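PDB 3FOT: trichothecene 15-O-acetyltransferase TRI3 from Fusarium sporotrichioides, which acetylates the C-15 hydroxyl of trichothecene intermediates such as 15-deacetylcalonectrin in the biosynthesis of mycotoxins that include T-2 toxin. Local coordinates for residues 314-319 against 384-389; 73-78 against 125-130; 257-262 against 414-419; 229-234 against 347-352. All blocks are in the same frame, centred on the assembly; numbering follows the deposited sequence. Where two conformers were deposited one is given.

Contact 1. Residues 314-319 against 384-389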
loop_
_atom_site.group_PDB
_atom_site.type_symbol
_atom_site.label_atom_id
_atom_site.label_comp_id
_atom_site.label_asym_id
_atom_site.label_seq_id
_atom_site.Cartn_x
_atom_site.Cartn_y
_atom_site.Cartn_z
ATOM N N ILE A 314 -8.435 -10.581 -14.263
ATOM C CA ILE A 314 -7.815 -9.411 -14.890
ATOM C C ILE A 314 -7.389 -9.717 -16.325
ATOM O O ILE A 314 -7.661 -8.940 -17.254
ATOM C CB ILE A 314 -6.638 -8.892 -14.026
ATOM C CG1 ILE A 314 -7.241 -8.186 -12.796
ATOM C CG2 ILE A 314 -5.696 -7.977 -14.829
ATOM C CD1 ILE A 314 -6.225 -7.911 -11.657
ATOM N N VAL A 315 -6.719 -10.857 -16.480
ATOM C CA VAL A 315 -6.237 -11.321 -17.791
ATOM C C VAL A 315 -7.387 -11.670 -18.725
ATOM O O VAL A 315 -7.426 -11.184 -19.866
ATOM C CB VAL A 315 -5.201 -12.448 -17.624
ATOM C CG1 VAL A 315 -4.852 -13.089 -18.968
ATOM C CG2 VAL A 315 -3.936 -11.839 -17.019
ATOM N N LEU A 316 -8.371 -12.427 -18.235
ATOM C CA LEU A 316 -9.546 -12.741 -19.079
ATOM C C LEU A 316 -10.305 -11.480 -19.491
ATOM O O LEU A 316 -10.760 -11.367 -20.641
ATOM C CB LEU A 316 -10.503 -13.737 -18.390
ATOM C CG LEU A 316 -10.256 -15.239 -18.703
ATOM C CD1 LEU A 316 -8.846 -15.684 -18.390
ATOM C CD2 LEU A 316 -11.243 -16.127 -17.949
ATOM N N ALA A 317 -10.429 -10.521 -18.568
ATOM C CA ALA A 317 -11.107 -9.249 -18.875
ATOM C C ALA A 317 -10.301 -8.463 -19.926
ATOM O O ALA A 317 -10.862 -7.828 -20.816
ATOM C CB ALA A 317 -11.296 -8.405 -17.591
ATOM N N LEU A 318 -8.983 -8.552 -19.841
ATOM C CA LEU A 318 -8.117 -7.883 -20.811
ATOM C C LEU A 318 -8.272 -8.502 -22.210
ATOM O O LEU A 318 -8.435 -7.775 -23.207
ATOM C CB LEU A 318 -6.659 -7.958 -20.362
ATOM C CG LEU A 318 -5.629 -7.387 -21.328
ATOM C CD1 LEU A 318 -5.793 -5.902 -21.369
ATOM C CD2 LEU A 318 -4.228 -7.785 -20.849
ATOM N N LEU A 319 -8.224 -9.832 -22.266
ATOM C CA LEU A 319 -8.409 -10.589 -23.516
ATOM C C LEU A 319 -9.782 -10.339 -24.122
ATOM O O LEU A 319 -9.908 -10.174 -25.346
ATOM C CB LEU A 319 -8.164 -12.093 -23.302
ATOM C CG LEU A 319 -6.750 -12.516 -22.890
ATOM C CD1 LEU A 319 -6.692 -13.985 -22.489
ATOM C CD2 LEU A 319 -5.730 -12.229 -24.016
ATOM N N ARG A 384 -12.928 -23.152 -16.691
ATOM C CA ARG A 384 -11.736 -23.876 -17.145
ATOM C C ARG A 384 -10.639 -22.886 -17.516
ATOM O O ARG A 384 -9.468 -23.105 -17.188
ATOM C CB ARG A 384 -12.064 -24.833 -18.307
ATOM C CG ARG A 384 -12.876 -26.072 -17.863
ATOM C CD ARG A 384 -13.050 -27.144 -18.980
ATOM N NE ARG A 384 -13.854 -28.273 -18.502
ATOM C CZ ARG A 384 -13.374 -29.311 -17.814
ATOM N NH1 ARG A 384 -12.083 -29.388 -17.509
ATOM N NH2 ARG A 384 -14.189 -30.280 -17.415
ATOM N N ALA A 385 -11.039 -21.794 -18.175
ATOM C CA ALA A 385 -10.113 -20.731 -18.559
ATOM C C ALA A 385 -9.515 -20.081 -17.296
ATOM O O ALA A 385 -8.289 -19.890 -17.195
ATOM C CB ALA A 385 -10.829 -19.689 -19.430
ATOM N N LEU A 386 -10.374 -19.750 -16.330
ATOM C CA LEU A 386 -9.882 -19.178 -15.069
ATOM C C LEU A 386 -8.946 -20.131 -14.345
ATOM O O LEU A 386 -7.905 -19.698 -13.844
ATOM C CB LEU A 386 -11.056 -18.773 -14.165
ATOM C CG LEU A 386 -11.818 -17.554 -14.661
ATOM C CD1 LEU A 386 -13.224 -17.576 -14.051
ATOM C CD2 LEU A 386 -11.070 -16.241 -14.289
ATOM N N GLU A 387 -9.309 -21.415 -14.290
ATOM C CA GLU A 387 -8.460 -22.430 -13.651
ATOM C C GLU A 387 -7.089 -22.510 -14.329
ATOM O O GLU A 387 -6.057 -22.554 -13.654
ATOM C CB GLU A 387 -9.146 -23.802 -13.643
ATOM C CG GLU A 387 -10.296 -23.894 -12.654
ATOM C CD GLU A 387 -10.799 -25.302 -12.436
ATOM O OE1 GLU A 387 -11.939 -25.452 -11.965
ATOM O OE2 GLU A 387 -10.049 -26.258 -12.696
ATOM N N SER A 388 -7.077 -22.518 -15.657
ATOM C CA SER A 388 -5.817 -22.590 -16.434
ATOM C C SER A 388 -4.923 -21.408 -16.083
ATOM O O SER A 388 -3.723 -21.554 -15.794
ATOM C CB SER A 388 -6.146 -22.542 -17.936
ATOM O OG SER A 388 -4.978 -22.588 -18.740
ATOM N N ALA A 389 -5.518 -20.216 -16.131
ATOM C CA ALA A 389 -4.787 -18.997 -15.823
ATOM C C ALA A 389 -4.246 -19.020 -14.387
ATOM O O ALA A 389 -3.073 -18.712 -14.175
ATOM C CB ALA A 389 -5.638 -17.797 -16.065
#

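Contact 2. Residues 73-78 against 125-130. With SO4 (sulfate ion), chain J.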
loop_
_atom_site.group_PDB
_atom_site.type_symbol
_atom_site.label_atom_id
_atom_site.label_comp_id
_atom_site.label_asym_id
_atom_site.label_seq_id
_atom_site.Cartn_x
_atom_site.Cartn_y
_atom_site.Cartn_z
ATOM N N ASN A 73 -11.945 16.508 20.906
ATOM C CA ASN A 73 -11.344 15.561 21.831
ATOM C C ASN A 73 -10.777 14.308 21.149
ATOM O O ASN A 73 -9.802 13.734 21.637
ATOM C CB ASN A 73 -12.172 15.311 23.128
ATOM C CG ASN A 73 -13.408 14.449 22.916
ATOM O OD1 ASN A 73 -13.554 13.756 21.922
ATOM N ND2 ASN A 73 -14.317 14.482 23.907
ATOM N N LEU A 74 -11.308 13.958 19.964
ATOM C CA LEU A 74 -10.706 12.868 19.178
ATOM C C LEU A 74 -9.316 13.258 18.687
ATOM O O LEU A 74 -8.369 12.458 18.741
ATOM C CB LEU A 74 -11.609 12.441 18.010
ATOM C CG LEU A 74 -12.821 11.590 18.433
ATOM C CD1 LEU A 74 -13.865 11.487 17.300
ATOM C CD2 LEU A 74 -12.355 10.189 18.885
ATOM N N LYS A 75 -9.184 14.506 18.242
ATOM C CA LYS A 75 -7.898 15.020 17.809
ATOM C C LYS A 75 -6.952 14.956 18.999
ATOM O O LYS A 75 -5.806 14.506 18.869
ATOM C CB LYS A 75 -8.040 16.451 17.297
ATOM C CG LYS A 75 -6.698 17.169 17.048
ATOM C CD LYS A 75 -6.889 18.357 16.096
ATOM C CE LYS A 75 -5.825 19.418 16.310
ATOM N NZ LYS A 75 -4.437 18.999 15.977
ATOM N N GLU A 76 -7.425 15.365 20.170
ATOM C CA GLU A 76 -6.534 15.341 21.352
ATOM C C GLU A 76 -6.038 13.915 21.641
ATOM O O GLU A 76 -4.839 13.682 21.883
ATOM C CB GLU A 76 -7.227 15.968 22.574
ATOM C CG GLU A 76 -6.305 16.034 23.780
ATOM C CD GLU A 76 -7.004 16.395 25.100
ATOM O OE1 GLU A 76 -8.253 16.437 25.159
ATOM O OE2 GLU A 76 -6.251 16.604 26.081
ATOM N N MET A 77 -6.958 12.948 21.607
ATOM C CA MET A 77 -6.619 11.532 21.880
ATOM C C MET A 77 -5.659 10.962 20.817
ATOM O O MET A 77 -4.723 10.217 21.134
ATOM C CB MET A 77 -7.900 10.686 21.933
ATOM C CG MET A 77 -8.883 11.056 23.074
ATOM S SD MET A 77 -10.469 10.263 22.709
ATOM C CE MET A 77 -11.655 11.394 23.346
ATOM N N PHE A 78 -5.876 11.322 19.558
ATOM C CA PHE A 78 -5.001 10.803 18.486
ATOM C C PHE A 78 -3.627 11.463 18.501
ATOM O O PHE A 78 -2.643 10.884 18.061
ATOM C CB PHE A 78 -5.676 10.939 17.125
ATOM C CG PHE A 78 -6.518 9.753 16.779
ATOM C CD1 PHE A 78 -5.922 8.549 16.386
ATOM C CD2 PHE A 78 -7.890 9.810 16.883
ATOM C CE1 PHE A 78 -6.718 7.425 16.088
ATOM C CE2 PHE A 78 -8.695 8.707 16.598
ATOM C CZ PHE A 78 -8.117 7.520 16.189
ATOM N N ILE A 125 -2.412 15.994 13.015
ATOM C CA ILE A 125 -3.792 15.540 13.200
ATOM C C ILE A 125 -4.713 16.717 12.946
ATOM O O ILE A 125 -4.552 17.772 13.559
ATOM C CB ILE A 125 -4.050 15.019 14.638
ATOM C CG1 ILE A 125 -3.011 13.974 15.080
ATOM C CG2 ILE A 125 -5.487 14.493 14.773
ATOM C CD1 ILE A 125 -3.063 12.670 14.357
ATOM N N HIS A 126 -5.662 16.519 12.032
ATOM C CA HIS A 126 -6.552 17.585 11.569
ATOM C C HIS A 126 -7.995 17.150 11.670
ATOM O O HIS A 126 -8.300 15.973 11.536
ATOM C CB HIS A 126 -6.208 17.897 10.120
ATOM C CG HIS A 126 -4.756 18.190 9.929
ATOM N ND1 HIS A 126 -4.173 19.341 10.406
ATOM C CD2 HIS A 126 -3.758 17.452 9.393
ATOM C CE1 HIS A 126 -2.876 19.310 10.149
ATOM N NE2 HIS A 126 -2.600 18.182 9.524
ATOM N N VAL A 127 -8.894 18.103 11.883
ATOM C CA VAL A 127 -10.308 17.759 11.934
ATOM C C VAL A 127 -11.152 18.692 11.065
ATOM O O VAL A 127 -10.770 19.863 10.808
ATOM C CB VAL A 127 -10.876 17.788 13.380
ATOM C CG1 VAL A 127 -10.037 16.954 14.323
ATOM C CG2 VAL A 127 -11.021 19.227 13.883
ATOM N N GLN A 128 -12.284 18.174 10.605
ATOM C CA GLN A 128 -13.229 18.974 9.826
ATOM C C GLN A 128 -14.649 18.528 10.129
ATOM O O GLN A 128 -14.982 17.377 9.901
ATOM C CB GLN A 128 -13.032 18.777 8.318
ATOM C CG GLN A 128 -11.694 19.124 7.726
ATOM C CD GLN A 128 -11.704 19.026 6.203
ATOM O OE1 GLN A 128 -12.770 19.026 5.570
ATOM N NE2 GLN A 128 -10.514 18.944 5.608
ATOM N N PRO A 129 -15.504 19.448 10.635
ATOM C CA PRO A 129 -16.938 19.149 10.640
ATOM C C PRO A 129 -17.452 19.277 9.219
ATOM O O PRO A 129 -17.452 20.379 8.663
ATOM C CB PRO A 129 -17.544 20.236 11.544
ATOM C CG PRO A 129 -16.420 21.056 12.048
ATOM C CD PRO A 129 -15.196 20.761 11.210
ATOM N N THR A 130 -17.860 18.153 8.633
ATOM C CA THR A 130 -18.195 18.061 7.224
ATOM C C THR A 130 -18.964 16.775 6.925
ATOM O O THR A 130 -18.804 15.791 7.625
ATOM C CB THR A 130 -16.906 18.088 6.320
ATOM O OG1 THR A 130 -17.279 18.057 4.930
ATOM C CG2 THR A 130 -15.981 16.889 6.643
HETATM S S SO4 J . -6.505 21.479 12.258
HETATM O O1 SO4 J . -7.635 20.628 12.706
HETATM O O2 SO4 J . -6.802 22.871 12.641
HETATM O O3 SO4 J . -5.224 21.076 12.839
HETATM O O4 SO4 J . -6.342 21.427 10.800
#

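Contact 3. Residues 257-262 against 414-419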
loop_
_atom_site.group_PDB
_atom_site.type_symbol
_atom_site.label_atom_id
_atom_site.label_comp_id
_atom_site.label_asym_id
_atom_site.label_seq_id
_atom_site.Cartn_x
_atom_site.Cartn_y
_atom_site.Cartn_z
ATOM N N SER A 257 15.062 -7.523 -17.753
ATOM C CA SER A 257 14.651 -7.743 -19.134
ATOM C C SER A 257 13.130 -7.764 -19.283
ATOM O O SER A 257 12.591 -7.110 -20.185
ATOM C CB SER A 257 15.276 -9.019 -19.696
ATOM O OG SER A 257 16.667 -8.809 -19.884
ATOM N N ALA A 258 12.446 -8.483 -18.387
ATOM C CA ALA A 258 10.972 -8.494 -18.346
ATOM C C ALA A 258 10.376 -7.111 -18.069
ATOM O O ALA A 258 9.354 -6.723 -18.665
ATOM C CB ALA A 258 10.466 -9.474 -17.324
ATOM N N LEU A 259 11.020 -6.374 -17.165
ATOM C CA LEU A 259 10.593 -5.025 -16.837
ATOM C C LEU A 259 10.607 -4.121 -18.051
ATOM O O LEU A 259 9.617 -3.461 -18.370
ATOM C CB LEU A 259 11.511 -4.468 -15.747
ATOM C CG LEU A 259 11.260 -3.045 -15.285
ATOM C CD1 LEU A 259 9.891 -2.987 -14.585
ATOM C CD2 LEU A 259 12.374 -2.637 -14.341
ATOM N N VAL A 260 11.742 -4.091 -18.733
ATOM C CA VAL A 260 11.919 -3.204 -19.866
ATOM C C VAL A 260 10.971 -3.590 -20.985
ATOM O O VAL A 260 10.377 -2.712 -21.607
ATOM C CB VAL A 260 13.376 -3.169 -20.336
ATOM C CG1 VAL A 260 13.562 -2.171 -21.501
ATOM C CG2 VAL A 260 14.266 -2.754 -19.166
ATOM N N ALA A 261 10.815 -4.893 -21.226
ATOM C CA ALA A 261 9.888 -5.384 -22.244
ATOM C C ALA A 261 8.435 -5.087 -21.910
ATOM O O ALA A 261 7.644 -4.819 -22.817
ATOM C CB ALA A 261 10.073 -6.883 -22.508
ATOM N N ASN A 262 8.080 -5.162 -20.627
ATOM C CA ASN A 262 6.725 -4.799 -20.204
ATOM C C ASN A 262 6.419 -3.334 -20.523
ATOM O O ASN A 262 5.291 -3.011 -20.877
ATOM C CB ASN A 262 6.470 -5.105 -18.724
ATOM C CG ASN A 262 5.037 -4.759 -18.287
ATOM O OD1 ASN A 262 4.078 -5.262 -18.853
ATOM N ND2 ASN A 262 4.903 -3.894 -17.283
ATOM N N HIS A 414 14.961 -3.171 -8.135
ATOM C CA HIS A 414 14.208 -1.923 -7.928
ATOM C C HIS A 414 15.138 -0.696 -7.920
ATOM O O HIS A 414 14.741 0.395 -8.342
ATOM C CB HIS A 414 13.350 -1.983 -6.657
ATOM C CG HIS A 414 12.154 -2.877 -6.761
ATOM N ND1 HIS A 414 11.595 -3.496 -5.662
ATOM C CD2 HIS A 414 11.401 -3.249 -7.825
ATOM C CE1 HIS A 414 10.548 -4.205 -6.043
ATOM N NE2 HIS A 414 10.405 -4.069 -7.348
ATOM N N ASN A 415 16.374 -0.857 -7.453
ATOM C CA ASN A 415 17.359 0.216 -7.672
ATOM C C ASN A 415 17.468 0.547 -9.176
ATOM O O ASN A 415 17.461 1.717 -9.596
ATOM C CB ASN A 415 18.730 -0.174 -7.145
ATOM C CG ASN A 415 18.856 -0.045 -5.638
ATOM O OD1 ASN A 415 18.049 0.597 -4.966
ATOM N ND2 ASN A 415 19.912 -0.653 -5.099
ATOM N N PHE A 416 17.551 -0.500 -9.985
ATOM C CA PHE A 416 17.613 -0.321 -11.432
ATOM C C PHE A 416 16.344 0.363 -11.969
ATOM O O PHE A 416 16.407 1.286 -12.786
ATOM C CB PHE A 416 17.862 -1.655 -12.133
ATOM C CG PHE A 416 17.704 -1.573 -13.623
ATOM C CD1 PHE A 416 18.759 -1.121 -14.417
ATOM C CD2 PHE A 416 16.478 -1.881 -14.230
ATOM C CE1 PHE A 416 18.597 -1.009 -15.817
ATOM C CE2 PHE A 416 16.311 -1.768 -15.609
ATOM C CZ PHE A 416 17.384 -1.341 -16.405
ATOM N N GLU A 417 15.193 -0.092 -11.487
ATOM C CA GLU A 417 13.921 0.446 -11.937
ATOM C C GLU A 417 13.784 1.956 -11.648
ATOM O O GLU A 417 13.302 2.736 -12.497
ATOM C CB GLU A 417 12.809 -0.351 -11.267
ATOM C CG GLU A 417 11.435 -0.051 -11.784
ATOM C CD GLU A 417 10.439 -1.127 -11.392
ATOM O OE1 GLU A 417 10.854 -2.226 -10.940
ATOM O OE2 GLU A 417 9.236 -0.864 -11.558
ATOM N N ALA A 418 14.231 2.373 -10.468
ATOM C CA ALA A 418 14.220 3.789 -10.090
ATOM C C ALA A 418 15.061 4.634 -11.049
ATOM O O ALA A 418 14.633 5.705 -11.526
ATOM C CB ALA A 418 14.721 3.944 -8.654
ATOM N N SER A 419 16.244 4.119 -11.372
ATOM C CA SER A 419 17.132 4.778 -12.325
ATOM C C SER A 419 16.529 4.837 -13.722
ATOM O O SER A 419 16.617 5.883 -14.404
ATOM C CB SER A 419 18.456 4.031 -12.360
ATOM O OG SER A 419 19.261 4.472 -11.290
#

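Contact 4. Residues 229-234 against 347-352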
loop_
_atom_site.group_PDB
_atom_site.type_symbol
_atom_site.label_atom_id
_atom_site.label_comp_id
_atom_site.label_asym_id
_atom_site.label_seq_id
_atom_site.Cartn_x
_atom_site.Cartn_y
_atom_site.Cartn_z
ATOM N N LEU A 229 13.516 2.309 15.283
ATOM C CA LEU A 229 13.512 2.351 13.818
ATOM C C LEU A 229 13.727 0.937 13.247
ATOM O O LEU A 229 14.509 0.143 13.784
ATOM C CB LEU A 229 14.596 3.290 13.307
ATOM C CG LEU A 229 14.414 4.798 13.432
ATOM C CD1 LEU A 229 15.757 5.527 13.275
ATOM C CD2 LEU A 229 13.388 5.337 12.419
ATOM N N SER A 230 13.012 0.610 12.169
ATOM C CA SER A 230 13.180 -0.691 11.520
ATOM C C SER A 230 14.644 -0.753 11.084
ATOM O O SER A 230 15.197 0.242 10.591
ATOM C CB SER A 230 12.228 -0.842 10.307
ATOM O OG SER A 230 10.868 -0.971 10.752
ATOM N N PRO A 231 15.286 -1.912 11.282
ATOM C CA PRO A 231 16.680 -1.996 10.865
ATOM C C PRO A 231 16.821 -1.981 9.338
ATOM O O PRO A 231 15.802 -2.145 8.632
ATOM C CB PRO A 231 17.143 -3.319 11.485
ATOM C CG PRO A 231 15.907 -4.145 11.600
ATOM C CD PRO A 231 14.806 -3.163 11.897
ATOM N N PRO A 232 18.047 -1.738 8.827
ATOM C CA PRO A 232 18.198 -1.756 7.374
ATOM C C PRO A 232 17.865 -3.131 6.802
ATOM O O PRO A 232 18.304 -4.173 7.320
ATOM C CB PRO A 232 19.660 -1.372 7.152
ATOM C CG PRO A 232 20.096 -0.700 8.442
ATOM C CD PRO A 232 19.320 -1.415 9.508
ATOM N N VAL A 233 17.076 -3.134 5.735
ATOM C CA VAL A 233 16.556 -4.396 5.196
ATOM C C VAL A 233 17.712 -5.367 4.810
ATOM O O VAL A 233 17.662 -6.574 5.083
ATOM C CB VAL A 233 15.558 -4.116 4.018
ATOM C CG1 VAL A 233 16.255 -3.347 2.893
ATOM C CG2 VAL A 233 14.947 -5.393 3.508
ATOM N N VAL A 234 18.773 -4.812 4.242
ATOM C CA VAL A 234 19.908 -5.623 3.780
ATOM C C VAL A 234 20.522 -6.447 4.928
ATOM O O VAL A 234 20.763 -7.680 4.787
ATOM C CB VAL A 234 20.974 -4.724 3.149
ATOM C CG1 VAL A 234 20.530 -4.253 1.763
ATOM N N GLU A 347 13.522 -14.176 11.491
ATOM C CA GLU A 347 12.256 -14.355 12.219
ATOM C C GLU A 347 11.966 -13.292 13.292
ATOM O O GLU A 347 10.806 -12.892 13.481
ATOM C CB GLU A 347 12.213 -15.763 12.836
ATOM C CG GLU A 347 10.890 -16.131 13.514
ATOM N N ASP A 348 12.987 -12.834 14.008
ATOM C CA ASP A 348 12.718 -11.881 15.101
ATOM C C ASP A 348 12.631 -10.430 14.639
ATOM O O ASP A 348 12.419 -9.539 15.457
ATOM C CB ASP A 348 13.708 -12.033 16.254
ATOM N N ILE A 349 12.784 -10.210 13.330
ATOM C CA ILE A 349 12.616 -8.906 12.702
ATOM C C ILE A 349 11.348 -8.907 11.850
ATOM O O ILE A 349 10.596 -7.916 11.850
ATOM C CB ILE A 349 13.823 -8.561 11.789
ATOM C CG1 ILE A 349 15.119 -8.498 12.612
ATOM C CG2 ILE A 349 13.596 -7.244 11.028
ATOM C CD1 ILE A 349 16.374 -8.400 11.771
ATOM N N ALA A 350 11.116 -10.021 11.140
ATOM C CA ALA A 350 10.109 -10.129 10.067
ATOM C C ALA A 350 8.678 -9.706 10.394
ATOM O O ALA A 350 7.942 -9.257 9.497
ATOM C CB ALA A 350 10.086 -11.537 9.498
ATOM N N SER A 351 8.267 -9.896 11.648
ATOM C CA SER A 351 6.881 -9.628 12.030
ATOM C C SER A 351 6.682 -8.235 12.642
ATOM O O SER A 351 5.563 -7.870 13.014
ATOM C CB SER A 351 6.352 -10.726 12.960
ATOM O OG SER A 351 6.165 -11.948 12.252
ATOM N N ASN A 352 7.761 -7.469 12.732
ATOM C CA ASN A 352 7.728 -6.126 13.319
ATOM C C ASN A 352 8.467 -5.079 12.450
ATOM O O ASN A 352 9.209 -4.265 12.974
ATOM C CB ASN A 352 8.338 -6.193 14.740
ATOM C CG ASN A 352 8.087 -4.926 15.560
ATOM O OD1 ASN A 352 7.026 -4.293 15.456
ATOM N ND2 ASN A 352 9.059 -4.565 16.393
#

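Contact 1. Residues 314-319 against 384-389
Leu-316 of helix 306-321 drives its branched end into the side of helix 379-401, where Ala-385, Leu-386 and Ala-389 receive it. This is helix-on-helix packing within the BAHD-type acyltransferase fold. The axes of the two short segments approach to 10.5 Å and their directions differ by 121°, so the helices touch over a small patch.

The attraction across the contact is apolar. Leucine suits the single projecting position because its two methyls can serve different neighbours. CD2 does most of the work: it lies 3.6 Å from CG of Leu-386 and 3.7 Å from CD2 of the same residue, the two leucine side chains meeting at a slant. Leu-386 leaves its helix beside the contact and does not aim at it, but with chi1 at -71° CG stands anti to the carbonyl carbon and the isobutyl end is brought up to Leu-316. The alanines one helical turn apart, Ala-385 and Ala-389, leave room for the incoming leucine because each has only a CB.

Each segment supplies its own polar bonds. Main-chain pairs such as Leu-318 N to Ile-314 O (2.9 Å) and Ala-389 N to Ala-385 O (3.0 Å) occupy the backbone groups as in any regular helix.

Further hydrophobic groups close the patch. Phe-513 of helix 500-516 and Val-373 also touch Leu-316, while Leu-309 and Ala-312, earlier on helix 306-321, touch Leu-386. Within this buried setting the methyls of Leu-316 divide the alanines: CD2 is 3.9 Å from Ala-385 CB, and CD1 reaches Ala-389 CB at 4.5 Å.

Contact 2. Residues 73-78 against 125-130
Lys-75 and Ile-125 lie antiparallel, side against side. CG of Lys-75 rests 3.7 Å from CG2 of Ile-125, and the chain beyond it passes over the Ile-125 carbonyl. The lysine then bends at its last torsion (chi4 65°), turning NZ onto the strand's backbone, where it donates a 2.7 Å hydrogen bond to O of Ile-125. The C=O...N angle is 147°, and the donor is tilted 28° out of the carbonyl plane. Val-127 crosses the lysine at about a right angle, its CG1 3.6 Å from CB of Lys-75.

Helix 71-88 lies, nearly antiparallel, against 125-129, the outermost strand at one end of a six-stranded mixed sheet. Lysine suits this margin: its methylenes cover the beta-branched residues while its ammonium stays at the sheet's edge, where Glu-79 forms a salt bridge with it.

Phe-78 adds a lighter touch, CB to CD1 of Ile-125, its ring leading off toward Phe-202 and Val-205. His-126 points away from the helix and meets a sulfate, probably from the crystallisation liquor, with its ring edge: ND1 donates to O4 at 3.0 Å and O3 at 3.2 Å. Beside it, N of Val-127 holds sulfate O1 at 2.9 Å.

Contact 3. Residues 257-262 against 414-419
Helix 406-423, which carries the 15-deacetylcalonectrin-binding residue His-414, is flanked here by helix 246-264. The two segments run in roughly the same direction, 31° apart, with axes 11.3 Å from each other, a separation bridged by long side chains.

Leu-259 and Glu-417 form the centre. Both have CG anti to the backbone N (chi1 178° for Leu-259), which sends each chain out from its helix, and the leucine lies slantwise over the glutamate chain. Its methyls follow the glutamate: CD1 sits over the flat side of the carboxylate, 3.7 Å from CD of Glu-417, while CD2 rests 3.8 Å from CG of Glu-417.

Phe-416 offers its ring edge to the same leucine. CD2 of Leu-259 lies 4.2 Å from CD2 of Phe-416, near the ring plane, and CG2 of Val-260 is equally far from CE2 of Phe-416. A large ring can span this gap, and leucine and valine supply methyls at matching positions. Thr-256 and Leu-9 also touch the phenylalanine.

The polar end of Glu-417 turns elsewhere: its OE1 is hydrogen-bonded to the hydroxyl of Tyr-255, one turn before Leu-259. That same oxygen lies at the edge of the His-414 ring, in its plane, 3.3 Å from CD2 of His-414.

The leucine methyls against its flat side offer the carboxylate no hydrogen bond, and the bond between Tyr-255 and OE1 is likely to contribute to setting its rotation. Glu-417 therefore joins the leucine packing to the neighbourhood of the substrate-binding histidine, consistent with a second-shell position.

Contact 4. Residues 229-234 against 347-352
Ser-230 is the first residue along the loop to meet the other segment, coming near Asn-352 without bonding to it: its OG is 4.3 Å from O of Asn-352. The hydroxyl is hydrogen-bonded instead to the backbone N of Tyr-354, just beyond that segment. Serine suits this buried place, being small and able to pair with a main-chain amide; its own backbone is held too, N by Glu-91 and O by the indole of Trp-19.

Pro-231 makes the hydrophobic touch. CG, the far corner of its ring, lies 3.9 Å from CG2 of Ile-349, and the two side chains pass each other pointing opposite ways. In Ile-349, CG2 is anti to the backbone N, and this branch is the one that reaches the proline. Ser-236 touches both residues, and a glycerol, probably from the crystallisation liquor, lies close to Ile-349.

Pro-232 follows, and two successive prolines restrict the backbone, keeping it extended here. Val-233 then turns to Gln-407 and Leu-411 of helix 406-423, tying this loop to the helix that bears the substrate-binding His-414. With one methyl-to-ring contact and no direct hydrogen bond between the segments, a polar link between the two regions is supplied by the bond from Tyr-354 N to Ser-230 OG.

Overall arrangement
Contact 1 is the most buried, an apolar helix pair on the far side of the chain's centre from contact 2, their centres about 46 Å apart. Contact 2 lies at the border of the six-stranded sheet and joins a lysine to a strand carbonyl and to apolar branches. Contacts 3 and 4 are partly buried and lie nearer each other, with nearest atoms about 8 Å apart. Helix 406-423 provides half of contact 3 and also packs on Val-233 of the loop in contact 4. Helix 379-401 of contact 1 directly precedes it in the chain. Contact 3 mixes methyls with a carboxylate beside the annotated substrate-binding residue; the other three lie away from that site.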